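Local coordinates for protein HTH-type transcriptional regulator AscG (Escherichia coli, PDB 3BRQ) that represses transcription of the cryptic asc operon by binding its DNA as a LacI-family regulator, at residues Ala247-Glu261 against Lys279-Leu291. Numbering follows the deposited sequence.
Sequences ALSSVKIPVTEMIQE and KTFSGKLIRRDSL
Ser250 and Ile286 form an antiparallel hydrogen-bonded pair, closed by Ser250 N to Ile286 O (3.0 Å) and Ile286 N to Ser250 O (2.7 Å), and Lys252 N adds a bond to Lys284 O. Strands 249-252 and 284-286 run antiparallel, their N-to-C directions 155° apart. Past Ile286 serine hydroxyls supply most of the bonds: Ser249 N donates almost straight to Ser290 OG (2.8 Å), which also bonds Val232 O on strand 231-235, while Arg288 N donates to Ser249 OG. Extended from CG to NE, the Arg288 side chain runs beside Leu248, and NH1 donates to Leu248 O (3.0 Å), which lies in the guanidinium plane; Ile286 CG2 sits over the centre of one guanidinium face, and NH1 also forms a salt bridge with Asp237. A methionine in place of Arg288 would probably leave Leu248 O and the Asp237 carboxylate without this shared donor. At the other end, Met258 CG rests over one face of the Phe281 ring, 3.7 Å from its centroid, a CH-pi contact. Segment 247-261 passes between the two lobes of the periplasmic-binding-protein-like fold, 279-291 returning alongside: strand 249-252 lies between 231-235 and the outermost strand 284-286, Val251 and Leu285 pack against helix 123-136, and Ile259 meets helix 36-49 of the other lobe.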
loop_
_atom_site.group_PDB
_atom_site.type_symbol
_atom_site.label_atom_id
_atom_site.label_comp_id
_atom_site.label_asym_id
_atom_site.label_seq_id
_atom_site.Cartn_x
_atom_site.Cartn_y
_atom_site.Cartn_z
ATOM N N ALA B 247 -7.760 18.765 -3.806
ATOM C CA ALA B 247 -7.445 17.590 -4.562
ATOM C C ALA B 247 -5.996 17.664 -5.082
ATOM O O ALA B 247 -5.574 18.691 -5.646
ATOM C CB ALA B 247 -8.408 17.427 -5.750
ATOM N N LEU B 248 -5.279 16.544 -4.947
ATOM C CA LEU B 248 -3.844 16.552 -5.175
ATOM C C LEU B 248 -3.458 16.241 -6.631
ATOM O O LEU B 248 -3.684 15.140 -7.101
ATOM C CB LEU B 248 -3.173 15.581 -4.181
ATOM C CG LEU B 248 -1.728 15.153 -4.421
ATOM C CD1 LEU B 248 -0.762 16.417 -4.284
ATOM C CD2 LEU B 248 -1.282 14.071 -3.501
ATOM N N SER B 249 -2.856 17.199 -7.336
ATOM C CA SER B 249 -2.258 16.924 -8.665
ATOM C C SER B 249 -1.116 15.932 -8.493
ATOM O O SER B 249 -0.301 16.069 -7.582
ATOM C CB SER B 249 -1.680 18.182 -9.316
ATOM O OG SER B 249 -2.592 19.249 -9.422
ATOM N N SER B 250 -1.060 14.916 -9.357
ATOM C CA SER B 250 -0.086 13.834 -9.203
ATOM C C SER B 250 0.332 13.195 -10.528
ATOM O O SER B 250 -0.456 13.079 -11.442
ATOM C CB SER B 250 -0.605 12.744 -8.284
ATOM O OG SER B 250 0.472 11.857 -7.912
ATOM N N VAL B 251 1.588 12.792 -10.597
ATOM C CA VAL B 251 2.120 12.078 -11.726
ATOM C C VAL B 251 1.710 10.594 -11.657
ATOM O O VAL B 251 2.075 9.884 -10.745
ATOM C CB VAL B 251 3.695 12.255 -11.817
ATOM C CG1 VAL B 251 4.244 11.451 -12.925
ATOM C CG2 VAL B 251 4.030 13.708 -12.059
ATOM N N LYS B 252 0.952 10.133 -12.656
ATOM C CA LYS B 252 0.563 8.741 -12.740
ATOM C C LYS B 252 1.546 7.924 -13.574
ATOM O O LYS B 252 1.894 8.313 -14.694
ATOM C CB LYS B 252 -0.848 8.598 -13.324
ATOM C CG LYS B 252 -1.384 7.157 -13.298
ATOM C CD LYS B 252 -2.811 7.181 -13.798
ATOM C CE LYS B 252 -3.524 5.870 -13.463
ATOM N NZ LYS B 252 -3.242 4.811 -14.474
ATOM N N ILE B 253 1.990 6.815 -12.982
ATOM C CA ILE B 253 2.884 5.832 -13.607
ATOM C C ILE B 253 1.979 4.735 -14.160
ATOM O O ILE B 253 1.068 4.281 -13.463
ATOM C CB ILE B 253 3.943 5.258 -12.560
ATOM C CG1 ILE B 253 4.649 6.405 -11.793
ATOM C CG2 ILE B 253 4.991 4.291 -13.199
ATOM C CD1 ILE B 253 5.467 7.429 -12.650
ATOM N N PRO B 254 2.233 4.304 -15.419
ATOM C CA PRO B 254 1.488 3.222 -16.039
ATOM C C PRO B 254 1.899 1.849 -15.459
ATOM O O PRO B 254 2.326 0.947 -16.188
ATOM C CB PRO B 254 1.857 3.341 -17.509
ATOM C CG PRO B 254 3.247 3.950 -17.507
ATOM C CD PRO B 254 3.303 4.838 -16.305
ATOM N N VAL B 255 1.756 1.700 -14.151
ATOM C CA VAL B 255 2.114 0.449 -13.476
ATOM C C VAL B 255 1.496 -0.773 -14.158
ATOM O O VAL B 255 2.202 -1.705 -14.529
ATOM C CB VAL B 255 1.707 0.483 -11.948
ATOM C CG1 VAL B 255 1.877 -0.894 -11.283
ATOM C CG2 VAL B 255 2.524 1.486 -11.229
ATOM N N THR B 256 0.176 -0.757 -14.319
ATOM C CA THR B 256 -0.568 -1.864 -14.927
ATOM C C THR B 256 -0.031 -2.312 -16.291
ATOM O O THR B 256 0.249 -3.510 -16.547
ATOM C CB THR B 256 -2.045 -1.446 -15.114
ATOM O OG1 THR B 256 -2.658 -1.382 -13.833
ATOM C CG2 THR B 256 -2.781 -2.430 -15.984
ATOM N N GLU B 257 0.111 -1.334 -17.161
ATOM C CA GLU B 257 0.758 -1.547 -18.448
ATOM C C GLU B 257 2.131 -2.111 -18.281
ATOM O O GLU B 257 2.531 -3.020 -19.022
ATOM C CB GLU B 257 0.855 -0.239 -19.237
ATOM C CG GLU B 257 -0.486 0.309 -19.736
ATOM C CD GLU B 257 -1.305 1.099 -18.686
ATOM O OE1 GLU B 257 -0.854 1.340 -17.526
ATOM O OE2 GLU B 257 -2.441 1.492 -19.054
HETATM N N MSE B 258 2.892 -1.553 -17.341
HETATM C CA MSE B 258 4.281 -1.962 -17.193
HETATM C C MSE B 258 4.388 -3.428 -16.761
HETATM O O MSE B 258 5.290 -4.133 -17.209
HETATM C CB MSE B 258 4.997 -1.073 -16.171
HETATM C CG MSE B 258 5.591 0.197 -16.817
HETATM SE SE MSE B 258 6.180 1.404 -15.448
HETATM C CE MSE B 258 7.890 0.635 -15.260
ATOM N N ILE B 259 3.455 -3.857 -15.909
ATOM C CA ILE B 259 3.463 -5.202 -15.309
ATOM C C ILE B 259 3.031 -6.244 -16.323
ATOM O O ILE B 259 3.597 -7.345 -16.390
ATOM C CB ILE B 259 2.597 -5.262 -14.024
ATOM C CG1 ILE B 259 3.285 -4.456 -12.937
ATOM C CG2 ILE B 259 2.555 -6.667 -13.435
ATOM C CD1 ILE B 259 4.828 -4.797 -12.837
ATOM N N GLN B 260 2.042 -5.867 -17.124
ATOM C CA GLN B 260 1.518 -6.721 -18.168
ATOM C C GLN B 260 2.566 -6.905 -19.248
ATOM O O GLN B 260 2.698 -8.005 -19.801
ATOM C CB GLN B 260 0.258 -6.123 -18.753
ATOM C CG GLN B 260 -0.949 -6.172 -17.810
ATOM C CD GLN B 260 -2.153 -5.445 -18.393
ATOM O OE1 GLN B 260 -2.051 -4.811 -19.442
ATOM N NE2 GLN B 260 -3.309 -5.530 -17.706
ATOM N N GLU B 261 3.329 -5.860 -19.530
ATOM C CA GLU B 261 4.477 -6.002 -20.435
ATOM C C GLU B 261 5.541 -6.975 -19.949
ATOM O O GLU B 261 5.845 -7.940 -20.620
ATOM C CB GLU B 261 5.157 -4.667 -20.690
ATOM C CG GLU B 261 6.200 -4.768 -21.762
ATOM C CD GLU B 261 5.581 -4.807 -23.159
ATOM O OE1 GLU B 261 4.330 -4.942 -23.310
ATOM O OE2 GLU B 261 6.358 -4.669 -24.108
ATOM N N LYS B 279 9.133 -1.643 -25.228
ATOM C CA LYS B 279 8.120 -0.594 -25.044
ATOM C C LYS B 279 8.530 0.140 -23.781
ATOM O O LYS B 279 8.437 -0.437 -22.700
ATOM C CB LYS B 279 6.727 -1.196 -24.805
ATOM C CG LYS B 279 5.942 -1.507 -26.061
ATOM C CD LYS B 279 4.490 -1.896 -25.754
ATOM C CE LYS B 279 3.704 -2.055 -27.061
ATOM N NZ LYS B 279 2.473 -2.883 -26.886
ATOM N N THR B 280 9.041 1.362 -23.902
ATOM C CA THR B 280 9.355 2.162 -22.709
ATOM C C THR B 280 8.163 3.053 -22.317
ATOM O O THR B 280 7.238 3.290 -23.111
ATOM C CB THR B 280 10.618 3.049 -22.855
ATOM O OG1 THR B 280 10.379 4.029 -23.871
ATOM C CG2 THR B 280 11.873 2.216 -23.197
ATOM N N PHE B 281 8.227 3.550 -21.087
ATOM C CA PHE B 281 7.058 4.105 -20.410
ATOM C C PHE B 281 7.375 5.490 -19.840
ATOM O O PHE B 281 8.549 5.888 -19.739
ATOM C CB PHE B 281 6.571 3.127 -19.333
ATOM C CG PHE B 281 6.057 1.824 -19.896
ATOM C CD1 PHE B 281 4.715 1.657 -20.184
ATOM C CD2 PHE B 281 6.927 0.770 -20.187
ATOM C CE1 PHE B 281 4.227 0.449 -20.727
ATOM C CE2 PHE B 281 6.437 -0.452 -20.731
ATOM C CZ PHE B 281 5.083 -0.597 -20.994
ATOM N N SER B 282 6.311 6.230 -19.536
ATOM C CA SER B 282 6.379 7.587 -18.998
ATOM C C SER B 282 5.064 7.830 -18.275
ATOM O O SER B 282 4.015 7.313 -18.667
ATOM C CB SER B 282 6.549 8.622 -20.131
ATOM O OG SER B 282 5.609 8.373 -21.190
ATOM N N GLY B 283 5.124 8.612 -17.215
ATOM C CA GLY B 283 3.926 9.005 -16.499
ATOM C C GLY B 283 3.312 10.252 -17.104
ATOM O O GLY B 283 3.922 10.918 -17.978
ATOM N N LYS B 284 2.091 10.537 -16.657
ATOM C CA LYS B 284 1.340 11.731 -17.047
ATOM C C LYS B 284 0.973 12.459 -15.767
ATOM O O LYS B 284 0.556 11.828 -14.815
ATOM C CB LYS B 284 0.044 11.374 -17.804
ATOM C CG LYS B 284 -0.635 10.101 -17.290
ATOM C CD LYS B 284 -2.101 9.872 -17.795
ATOM C CE LYS B 284 -2.552 8.431 -17.432
ATOM N NZ LYS B 284 -3.996 8.229 -16.997
ATOM N N LEU B 285 1.159 13.769 -15.742
ATOM C CA LEU B 285 0.747 14.584 -14.607
ATOM C C LEU B 285 -0.784 14.714 -14.676
ATOM O O LEU B 285 -1.350 15.052 -15.735
ATOM C CB LEU B 285 1.408 15.963 -14.647
ATOM C CG LEU B 285 0.791 16.921 -13.630
ATOM C CD1 LEU B 285 1.094 16.455 -12.189
ATOM C CD2 LEU B 285 1.325 18.309 -13.870
ATOM N N ILE B 286 -1.449 14.354 -13.592
ATOM C CA ILE B 286 -2.882 14.530 -13.510
ATOM C C ILE B 286 -3.124 15.838 -12.793
ATOM O O ILE B 286 -2.719 15.997 -11.639
ATOM C CB ILE B 286 -3.551 13.356 -12.796
ATOM C CG1 ILE B 286 -3.148 12.053 -13.517
ATOM C CG2 ILE B 286 -5.107 13.583 -12.713
ATOM C CD1 ILE B 286 -4.239 11.069 -13.814
ATOM N N ARG B 287 -3.781 16.773 -13.473
ATOM C CA ARG B 287 -3.919 18.136 -12.984
ATOM C C ARG B 287 -5.167 18.285 -12.184
ATOM O O ARG B 287 -6.246 18.045 -12.718
ATOM C CB ARG B 287 -3.939 19.120 -14.153
ATOM C CG ARG B 287 -2.572 19.237 -14.782
ATOM C CD ARG B 287 -2.619 19.894 -16.166
ATOM N NE ARG B 287 -1.424 19.473 -16.895
ATOM C CZ ARG B 287 -1.355 18.397 -17.672
ATOM N NH1 ARG B 287 -2.429 17.644 -17.882
ATOM N NH2 ARG B 287 -0.202 18.080 -18.250
ATOM N N ARG B 288 -5.020 18.647 -10.904
ATOM C CA ARG B 288 -6.173 18.764 -9.994
ATOM C C ARG B 288 -6.078 20.106 -9.278
ATOM O O ARG B 288 -5.193 20.937 -9.589
ATOM C CB ARG B 288 -6.244 17.573 -9.001
ATOM C CG ARG B 288 -6.085 16.174 -9.620
ATOM C CD ARG B 288 -6.740 15.106 -8.710
ATOM N NE ARG B 288 -6.904 13.802 -9.363
ATOM C CZ ARG B 288 -6.001 12.812 -9.398
ATOM N NH1 ARG B 288 -4.815 12.950 -8.835
ATOM N NH2 ARG B 288 -6.305 11.660 -10.015
ATOM N N ASP B 289 -6.928 20.310 -8.294
ATOM C CA ASP B 289 -7.083 21.619 -7.692
ATOM C C ASP B 289 -5.854 22.153 -6.952
ATOM O O ASP B 289 -5.839 23.350 -6.706
ATOM C CB ASP B 289 -8.279 21.619 -6.736
ATOM C CG ASP B 289 -9.604 21.579 -7.478
ATOM O OD1 ASP B 289 -9.619 21.952 -8.681
ATOM O OD2 ASP B 289 -10.609 21.160 -6.868
ATOM N N SER B 290 -4.855 21.307 -6.612
ATOM C CA SER B 290 -3.663 21.759 -5.875
ATOM C C SER B 290 -2.701 22.495 -6.765
ATOM O O SER B 290 -1.681 23.020 -6.302
ATOM C CB SER B 290 -2.903 20.582 -5.277
ATOM O OG SER B 290 -2.382 19.735 -6.289
ATOM N N LEU B 291 -3.014 22.543 -8.049
ATOM C CA LEU B 291 -2.140 23.213 -8.983
ATOM C C LEU B 291 -2.857 24.384 -9.667
ATOM O O LEU B 291 -3.946 24.194 -10.222
ATOM C CB LEU B 291 -1.609 22.201 -10.005
ATOM C CG LEU B 291 -0.725 22.702 -11.162
ATOM C CD1 LEU B 291 0.588 23.204 -10.638
ATOM C CD2 LEU B 291 -0.500 21.549 -12.131
HETATM O O HOH W 1 -10.159 20.294 -4.276
#